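Local coordinates for protein Phikz039 (Pseudomonas phage phikz, PDB 3ZBQ) that is a phage-encoded member of the tubulin and FtsZ superfamily, known as PhuZ, and holds guanosine-5'-diphosphate in its nucleotide-binding domain, at residues R8-C12 against I99-S103; F17-E21 against N39-N44. One frame throughout, in Å; residues are numbered along the deposited sequence.

Contact 1: R8-C12 against I99-S103; sequences RIYFC and IVVYS. With GDP (guanosine-5'-diphosphate), chain B.
R8 to C12 and I99 to S103 run side by side as neighbouring parallel strands, 7-12 and 97-103, in the parallel part of the central sheet, within the nucleotide-binding domain of a tubulin-like fold. Their axes come within 4.6 Å and diverge by only 15°. Four backbone hydrogen bonds alternate along the pair: I99 N to R8 O, Y10 N to I99 O, V101 N to Y10 O and C12 N to V101 O, the last of 2.9 Å. Between these rungs the CA of I9 and of V100 make CA-H...O contacts with I99 O and Y10 O, respectively.

I9, F11, I99 and V101 share one face of the sheet. There F11 CD1 lies 3.7 Å from V101 CB and CE1 lies 3.8 Å from V101 CG2, the two side chains pointing the same way. I9 CG2 sits above one face of the F11 ring, offset toward the rim, and also meets V101 CG2.

On the other face Y10 can be followed outward. Its CB rests 4.0 Å from I99 O; with CG beside the backbone N (chi1 -60°), the ring turns its CD1 edge to I99 O, which lies near the ring plane, and CD1 also meets V100 CG2 at 4.1 Å. The OH finally bonds to F92 O. Beyond Y10, C12 SG packs on V100 CG1, while I112 and L116 of helix 109-122 cover the cysteine.

At the C-terminal ends the strands meet the nucleotide. One water accepts from S103 N and lies within hydrogen-bonding distance of C12 O and GDP O2B, and S103 OG donates to GDP O2A at 2.8 Å.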
loop_
_atom_site.group_PDB
_atom_site.type_symbol
_atom_site.label_atom_id
_atom_site.label_comp_id
_atom_site.label_asym_id
_atom_site.label_seq_id
_atom_site.Cartn_x
_atom_site.Cartn_y
_atom_site.Cartn_z
ATOM N N ARG A 8 -9.595 7.699 -7.899
ATOM C CA ARG A 8 -10.206 6.429 -7.502
ATOM C C ARG A 8 -9.383 5.841 -6.368
ATOM O O ARG A 8 -8.154 5.738 -6.463
ATOM C CB ARG A 8 -10.242 5.434 -8.677
ATOM C CG ARG A 8 -10.952 4.090 -8.377
ATOM C CD ARG A 8 -12.477 4.225 -8.406
ATOM N NE ARG A 8 -12.972 4.516 -9.752
ATOM C CZ ARG A 8 -14.199 4.953 -10.023
ATOM N NH1 ARG A 8 -15.060 5.156 -9.042
ATOM N NH2 ARG A 8 -14.559 5.202 -11.280
ATOM N N ILE A 9 -10.046 5.445 -5.291
ATOM C CA ILE A 9 -9.336 4.780 -4.214
ATOM C C ILE A 9 -9.773 3.323 -4.159
ATOM O O ILE A 9 -10.970 3.036 -4.134
ATOM C CB ILE A 9 -9.592 5.460 -2.865
ATOM C CG1 ILE A 9 -9.336 6.977 -2.979
ATOM C CG2 ILE A 9 -8.727 4.822 -1.800
ATOM C CD1 ILE A 9 -9.492 7.748 -1.649
ATOM N N TYR A 10 -8.797 2.418 -4.179
ATOM C CA TYR A 10 -9.054 0.978 -4.115
ATOM C C TYR A 10 -8.648 0.459 -2.744
ATOM O O TYR A 10 -7.447 0.412 -2.422
ATOM C CB TYR A 10 -8.237 0.237 -5.187
ATOM C CG TYR A 10 -8.520 0.647 -6.623
ATOM C CD1 TYR A 10 -7.897 1.752 -7.186
ATOM C CD2 TYR A 10 -9.377 -0.100 -7.421
ATOM C CE1 TYR A 10 -8.139 2.117 -8.508
ATOM C CE2 TYR A 10 -9.627 0.257 -8.736
ATOM C CZ TYR A 10 -9.005 1.365 -9.272
ATOM O OH TYR A 10 -9.264 1.719 -10.579
ATOM N N PHE A 11 -9.636 0.050 -1.945
ATOM C CA PHE A 11 -9.386 -0.496 -0.618
ATOM C C PHE A 11 -9.387 -2.021 -0.732
ATOM O O PHE A 11 -10.399 -2.609 -1.103
ATOM C CB PHE A 11 -10.479 -0.053 0.364
ATOM C CG PHE A 11 -10.428 1.416 0.719
ATOM C CD1 PHE A 11 -9.374 1.926 1.475
ATOM C CD2 PHE A 11 -11.434 2.282 0.301
ATOM C CE1 PHE A 11 -9.323 3.279 1.802
ATOM C CE2 PHE A 11 -11.392 3.636 0.623
ATOM C CZ PHE A 11 -10.340 4.137 1.369
ATOM N N CYS A 12 -8.252 -2.649 -0.427
ATOM C CA CYS A 12 -8.064 -4.072 -0.690
ATOM C C CYS A 12 -7.740 -4.867 0.568
ATOM O O CYS A 12 -6.875 -4.475 1.366
ATOM C CB CYS A 12 -6.951 -4.300 -1.724
ATOM S SG CYS A 12 -7.093 -3.303 -3.217
ATOM N N ILE A 99 -5.358 5.657 -5.763
ATOM C CA ILE A 99 -4.756 5.348 -4.484
ATOM C C ILE A 99 -5.195 3.937 -4.131
ATOM O O ILE A 99 -6.373 3.629 -4.190
ATOM C CB ILE A 99 -5.199 6.334 -3.378
ATOM C CG1 ILE A 99 -4.924 7.780 -3.814
ATOM C CG2 ILE A 99 -4.473 6.033 -2.068
ATOM C CD1 ILE A 99 -5.321 8.831 -2.795
ATOM N N VAL A 100 -4.230 3.080 -3.834
ATOM C CA VAL A 100 -4.509 1.687 -3.486
ATOM C C VAL A 100 -4.028 1.414 -2.058
ATOM O O VAL A 100 -2.865 1.680 -1.727
ATOM C CB VAL A 100 -3.807 0.724 -4.480
ATOM C CG1 VAL A 100 -4.281 -0.719 -4.274
ATOM C CG2 VAL A 100 -4.071 1.146 -5.914
ATOM N N VAL A 101 -4.903 0.839 -1.224
ATOM C CA VAL A 101 -4.658 0.731 0.218
ATOM C C VAL A 101 -4.748 -0.711 0.681
ATOM O O VAL A 101 -5.751 -1.379 0.406
ATOM C CB VAL A 101 -5.690 1.557 1.021
ATOM C CG1 VAL A 101 -5.334 1.598 2.492
ATOM C CG2 VAL A 101 -5.780 2.981 0.452
ATOM N N TYR A 102 -3.711 -1.188 1.380
ATOM C CA TYR A 102 -3.639 -2.607 1.792
ATOM C C TYR A 102 -2.495 -2.880 2.761
ATOM O O TYR A 102 -1.523 -2.125 2.833
ATOM C CB TYR A 102 -3.463 -3.508 0.556
ATOM C CG TYR A 102 -2.324 -3.069 -0.353
ATOM C CD1 TYR A 102 -2.511 -2.059 -1.289
ATOM C CD2 TYR A 102 -1.066 -3.669 -0.276
ATOM C CE1 TYR A 102 -1.486 -1.647 -2.116
ATOM C CE2 TYR A 102 -0.027 -3.265 -1.111
ATOM C CZ TYR A 102 -0.247 -2.254 -2.026
ATOM O OH TYR A 102 0.767 -1.822 -2.867
ATOM N N SER A 103 -2.602 -3.977 3.510
ATOM C CA SER A 103 -1.517 -4.389 4.383
ATOM C C SER A 103 -0.497 -5.200 3.592
ATOM O O SER A 103 -0.824 -5.791 2.564
ATOM C CB SER A 103 -2.061 -5.246 5.522
ATOM O OG SER A 103 -2.671 -6.412 5.002
HETATM P PB GDP B . -5.772 -9.538 4.245
HETATM O O1B GDP B . -7.273 -9.455 4.360
HETATM O O2B GDP B . -5.254 -8.470 3.303
HETATM O O3B GDP B . -5.319 -10.905 3.792
HETATM O O3A GDP B . -5.069 -9.292 5.669
HETATM P PA GDP B . -5.449 -8.145 6.730
HETATM O O1A GDP B . -6.848 -8.204 7.296
HETATM O O2A GDP B . -5.152 -6.780 6.144
HETATM O "O5'" GDP B . -4.420 -8.451 7.910
HETATM C "C5'" GDP B . -3.020 -8.530 7.671
HETATM C "C4'" GDP B . -2.289 -7.690 8.716
HETATM O "O4'" GDP B . -2.571 -6.308 8.495
HETATM C "C3'" GDP B . -2.735 -7.953 10.142
HETATM O "O3'" GDP B . -1.979 -9.037 10.706
HETATM C "C2'" GDP B . -2.450 -6.639 10.828
HETATM O "O2'" GDP B . -1.065 -6.573 11.173
HETATM C "C1'" GDP B . -2.624 -5.607 9.737
HETATM N N9 GDP B . -3.944 -4.943 9.795
HETATM C C8 GDP B . -5.150 -5.457 9.486
HETATM N N7 GDP B . -6.126 -4.530 9.646
HETATM C C5 GDP B . -5.538 -3.384 10.049
HETATM C C6 GDP B . -5.971 -2.013 10.401
HETATM O O6 GDP B . -7.181 -1.676 10.340
HETATM N N1 GDP B . -5.015 -1.139 10.765
HETATM C C2 GDP B . -3.708 -1.470 10.832
HETATM N N2 GDP B . -2.793 -0.547 11.223
HETATM N N3 GDP B . -3.246 -2.700 10.525
HETATM C C4 GDP B . -4.101 -3.671 10.139
HETATM O O HOH W 1 -5.138 -5.508 3.346
#

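Contact 2: F17-E21 against N39-N44; sequences FRIGE and NKHKHN. With GDP (guanosine-5'-diphosphate), chain B.
The F17 side chain leaves helix 13-23 toward the loop after strand 30-34, where its ring meets N39 and N44. N39 O lies at the ring edge, 3.3 Å from F17 CD2, and the N44 amide crosses the side chain with ND2 3.5 Å from F17 CE2. F17 O, already the acceptor of E21 N in the helix, also takes a weak bond of 3.0 Å from H41 NE2.

R18 starts away from the loop, but bends at chi2 and chi3 to bring its guanidinium back. NH2 makes a weak 2.8 Å bond to N39 OD1, the two planes 85° apart, and NH1 donates to both N7 and O1A of GDP. N39 ND2 is bonded to D34.

One turn beyond F17, E21 lays CB over the H41 ring in a CH-pi contact, 3.5 Å from the centroid. Its extended chain carries the carboxylate onward, stacked 14° from the ring plane. N44 OD1 lies over the opposite face and accepts a hydrogen bond from H41 N, within the type I turn from H41 to N44.

R18 places this contact at the GDP pocket, and a helix following the first strand at the C-terminal edge of a parallel sheet is the setting of the Rossmann-like nucleotide-binding domain of tubulin and FtsZ.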
loop_
_atom_site.group_PDB
_atom_site.type_symbol
_atom_site.label_atom_id
_atom_site.label_comp_id
_atom_site.label_asym_id
_atom_site.label_seq_id
_atom_site.Cartn_x
_atom_site.Cartn_y
_atom_site.Cartn_z
ATOM N N PHE A 17 -10.289 -2.561 3.899
ATOM C CA PHE A 17 -11.694 -2.395 4.279
ATOM C C PHE A 17 -11.866 -1.564 5.554
ATOM O O PHE A 17 -12.765 -0.727 5.643
ATOM C CB PHE A 17 -12.366 -3.767 4.464
ATOM C CG PHE A 17 -12.907 -4.361 3.181
ATOM C CD1 PHE A 17 -12.114 -4.428 2.032
ATOM C CD2 PHE A 17 -14.202 -4.860 3.133
ATOM C CE1 PHE A 17 -12.618 -4.987 0.850
ATOM C CE2 PHE A 17 -14.711 -5.414 1.970
ATOM C CZ PHE A 17 -13.921 -5.490 0.829
ATOM N N ARG A 18 -11.020 -1.819 6.549
ATOM C CA ARG A 18 -11.113 -1.118 7.828
ATOM C C ARG A 18 -10.734 0.353 7.693
ATOM O O ARG A 18 -11.401 1.229 8.247
ATOM C CB ARG A 18 -10.252 -1.815 8.887
ATOM C CG ARG A 18 -10.884 -3.114 9.404
ATOM C CD ARG A 18 -9.844 -4.180 9.755
ATOM N NE ARG A 18 -10.329 -5.534 9.464
ATOM C CZ ARG A 18 -9.544 -6.548 9.109
ATOM N NH1 ARG A 18 -8.229 -6.372 9.020
ATOM N NH2 ARG A 18 -10.071 -7.744 8.852
ATOM N N ILE A 19 -9.663 0.618 6.957
ATOM C CA ILE A 19 -9.268 1.998 6.687
ATOM C C ILE A 19 -10.378 2.711 5.906
ATOM O O ILE A 19 -10.724 3.859 6.195
ATOM C CB ILE A 19 -7.959 2.057 5.893
ATOM C CG1 ILE A 19 -6.785 1.536 6.733
ATOM C CG2 ILE A 19 -7.708 3.480 5.393
ATOM C CD1 ILE A 19 -6.554 2.319 8.015
ATOM N N GLY A 20 -10.945 2.018 4.922
ATOM C CA GLY A 20 -12.008 2.591 4.105
ATOM C C GLY A 20 -13.243 2.930 4.919
ATOM O O GLY A 20 -13.898 3.935 4.686
ATOM N N GLU A 21 -13.562 2.084 5.890
ATOM C CA GLU A 21 -14.700 2.352 6.749
ATOM C C GLU A 21 -14.454 3.605 7.575
ATOM O O GLU A 21 -15.360 4.410 7.762
ATOM C CB GLU A 21 -14.988 1.157 7.664
ATOM C CG GLU A 21 -16.180 1.383 8.582
ATOM C CD GLU A 21 -16.410 0.242 9.562
ATOM O OE1 GLU A 21 -15.564 -0.676 9.638
ATOM O OE2 GLU A 21 -17.448 0.272 10.258
ATOM N N ASN A 39 -15.400 -9.187 6.114
ATOM C CA ASN A 39 -14.803 -7.867 6.279
ATOM C C ASN A 39 -15.718 -6.738 5.842
ATOM O O ASN A 39 -15.429 -5.562 6.089
ATOM C CB ASN A 39 -13.480 -7.776 5.515
ATOM C CG ASN A 39 -12.359 -8.529 6.201
ATOM O OD1 ASN A 39 -12.333 -8.648 7.431
ATOM N ND2 ASN A 39 -11.423 -9.038 5.410
ATOM N N LYS A 40 -16.811 -7.093 5.174
ATOM C CA LYS A 40 -17.790 -6.097 4.771
ATOM C C LYS A 40 -18.363 -5.380 5.990
ATOM O O LYS A 40 -18.527 -5.968 7.074
ATOM C CB LYS A 40 -18.887 -6.728 3.917
ATOM C CG LYS A 40 -18.392 -7.184 2.544
ATOM C CD LYS A 40 -19.405 -8.075 1.838
ATOM C CE LYS A 40 -20.689 -7.333 1.531
ATOM N NZ LYS A 40 -21.804 -8.292 1.241
ATOM N N HIS A 41 -18.613 -4.089 5.815
ATOM C CA HIS A 41 -19.165 -3.255 6.870
ATOM C C HIS A 41 -20.300 -2.411 6.289
ATOM O O HIS A 41 -20.665 -2.574 5.117
ATOM C CB HIS A 41 -18.070 -2.370 7.467
ATOM C CG HIS A 41 -17.236 -1.672 6.440
ATOM N ND1 HIS A 41 -17.723 -0.644 5.659
ATOM C CD2 HIS A 41 -15.953 -1.866 6.048
ATOM C CE1 HIS A 41 -16.771 -0.225 4.841
ATOM N NE2 HIS A 41 -15.686 -0.947 5.060
ATOM N N LYS A 42 -20.840 -1.508 7.102
ATOM C CA LYS A 42 -22.032 -0.751 6.727
ATOM C C LYS A 42 -21.875 0.073 5.442
ATOM O O LYS A 42 -22.866 0.403 4.790
ATOM C CB LYS A 42 -22.463 0.164 7.875
ATOM C CG LYS A 42 -23.888 0.676 7.757
ATOM C CD LYS A 42 -24.226 1.602 8.916
ATOM C CE LYS A 42 -25.727 1.655 9.162
ATOM N NZ LYS A 42 -26.105 2.655 10.202
ATOM N N HIS A 43 -20.638 0.398 5.075
ATOM C CA HIS A 43 -20.408 1.251 3.905
ATOM C C HIS A 43 -20.035 0.464 2.639
ATOM O O HIS A 43 -19.777 1.049 1.581
ATOM C CB HIS A 43 -19.377 2.337 4.222
ATOM C CG HIS A 43 -19.779 3.231 5.355
ATOM N ND1 HIS A 43 -20.974 3.923 5.370
ATOM C CD2 HIS A 43 -19.149 3.547 6.513
ATOM C CE1 HIS A 43 -21.064 4.622 6.489
ATOM N NE2 HIS A 43 -19.966 4.415 7.198
ATOM N N ASN A 44 -20.019 -0.861 2.748
ATOM C CA ASN A 44 -19.867 -1.706 1.570
ATOM C C ASN A 44 -21.217 -1.917 0.914
ATOM O O ASN A 44 -22.157 -2.380 1.555
ATOM C CB ASN A 44 -19.265 -3.061 1.929
ATOM C CG ASN A 44 -17.827 -2.958 2.371
ATOM O OD1 ASN A 44 -17.526 -3.040 3.564
ATOM N ND2 ASN A 44 -16.922 -2.767 1.411
HETATM P PB GDP B . -5.772 -9.538 4.245
HETATM O O1B GDP B . -7.273 -9.455 4.360
HETATM O O2B GDP B . -5.254 -8.470 3.303
HETATM O O3B GDP B . -5.319 -10.905 3.792
HETATM O O3A GDP B . -5.069 -9.292 5.669
HETATM P PA GDP B . -5.449 -8.145 6.730
HETATM O O1A GDP B . -6.848 -8.204 7.296
HETATM O O2A GDP B . -5.152 -6.780 6.144
HETATM O "O5'" GDP B . -4.420 -8.451 7.910
HETATM C "C5'" GDP B . -3.020 -8.530 7.671
HETATM C "C4'" GDP B . -2.289 -7.690 8.716
HETATM O "O4'" GDP B . -2.571 -6.308 8.495
HETATM C "C3'" GDP B . -2.735 -7.953 10.142
HETATM O "O3'" GDP B . -1.979 -9.037 10.706
HETATM C "C2'" GDP B . -2.450 -6.639 10.828
HETATM O "O2'" GDP B . -1.065 -6.573 11.173
HETATM C "C1'" GDP B . -2.624 -5.607 9.737
HETATM N N9 GDP B . -3.944 -4.943 9.795
HETATM C C8 GDP B . -5.150 -5.457 9.486
HETATM N N7 GDP B . -6.126 -4.530 9.646
HETATM C C5 GDP B . -5.538 -3.384 10.049
HETATM C C6 GDP B . -5.971 -2.013 10.401
HETATM O O6 GDP B . -7.181 -1.676 10.340
HETATM N N1 GDP B . -5.015 -1.139 10.765
HETATM C C2 GDP B . -3.708 -1.470 10.832
HETATM N N2 GDP B . -2.793 -0.547 11.223
HETATM N N3 GDP B . -3.246 -2.700 10.525
HETATM C C4 GDP B . -4.101 -3.671 10.139
HETATM O O HOH W 2 -8.870 -10.141 6.852
#

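Overall arrangement
Contact 2 is nested within the chain loop that contact 1 closes, and the two centres lie 12 Å apart. Strand 7-12 leads directly into helix 13-23, while strand 30-34, which precedes the loop of contact 2, is the other neighbour of strand 7-12 in the sheet. The helix packs on the face bearing F11: F11 CZ is 3.6 Å from G20 CA, and I19 CG2 approaches both F11 and V101. Contact 1 is buried near the chain centre, whereas contact 2 is at the surface. Both reach GDP, through S103 and R18 respectively, so strand 97-103 and helix 13-23 line one nucleotide pocket, with N39 of the loop behind R18.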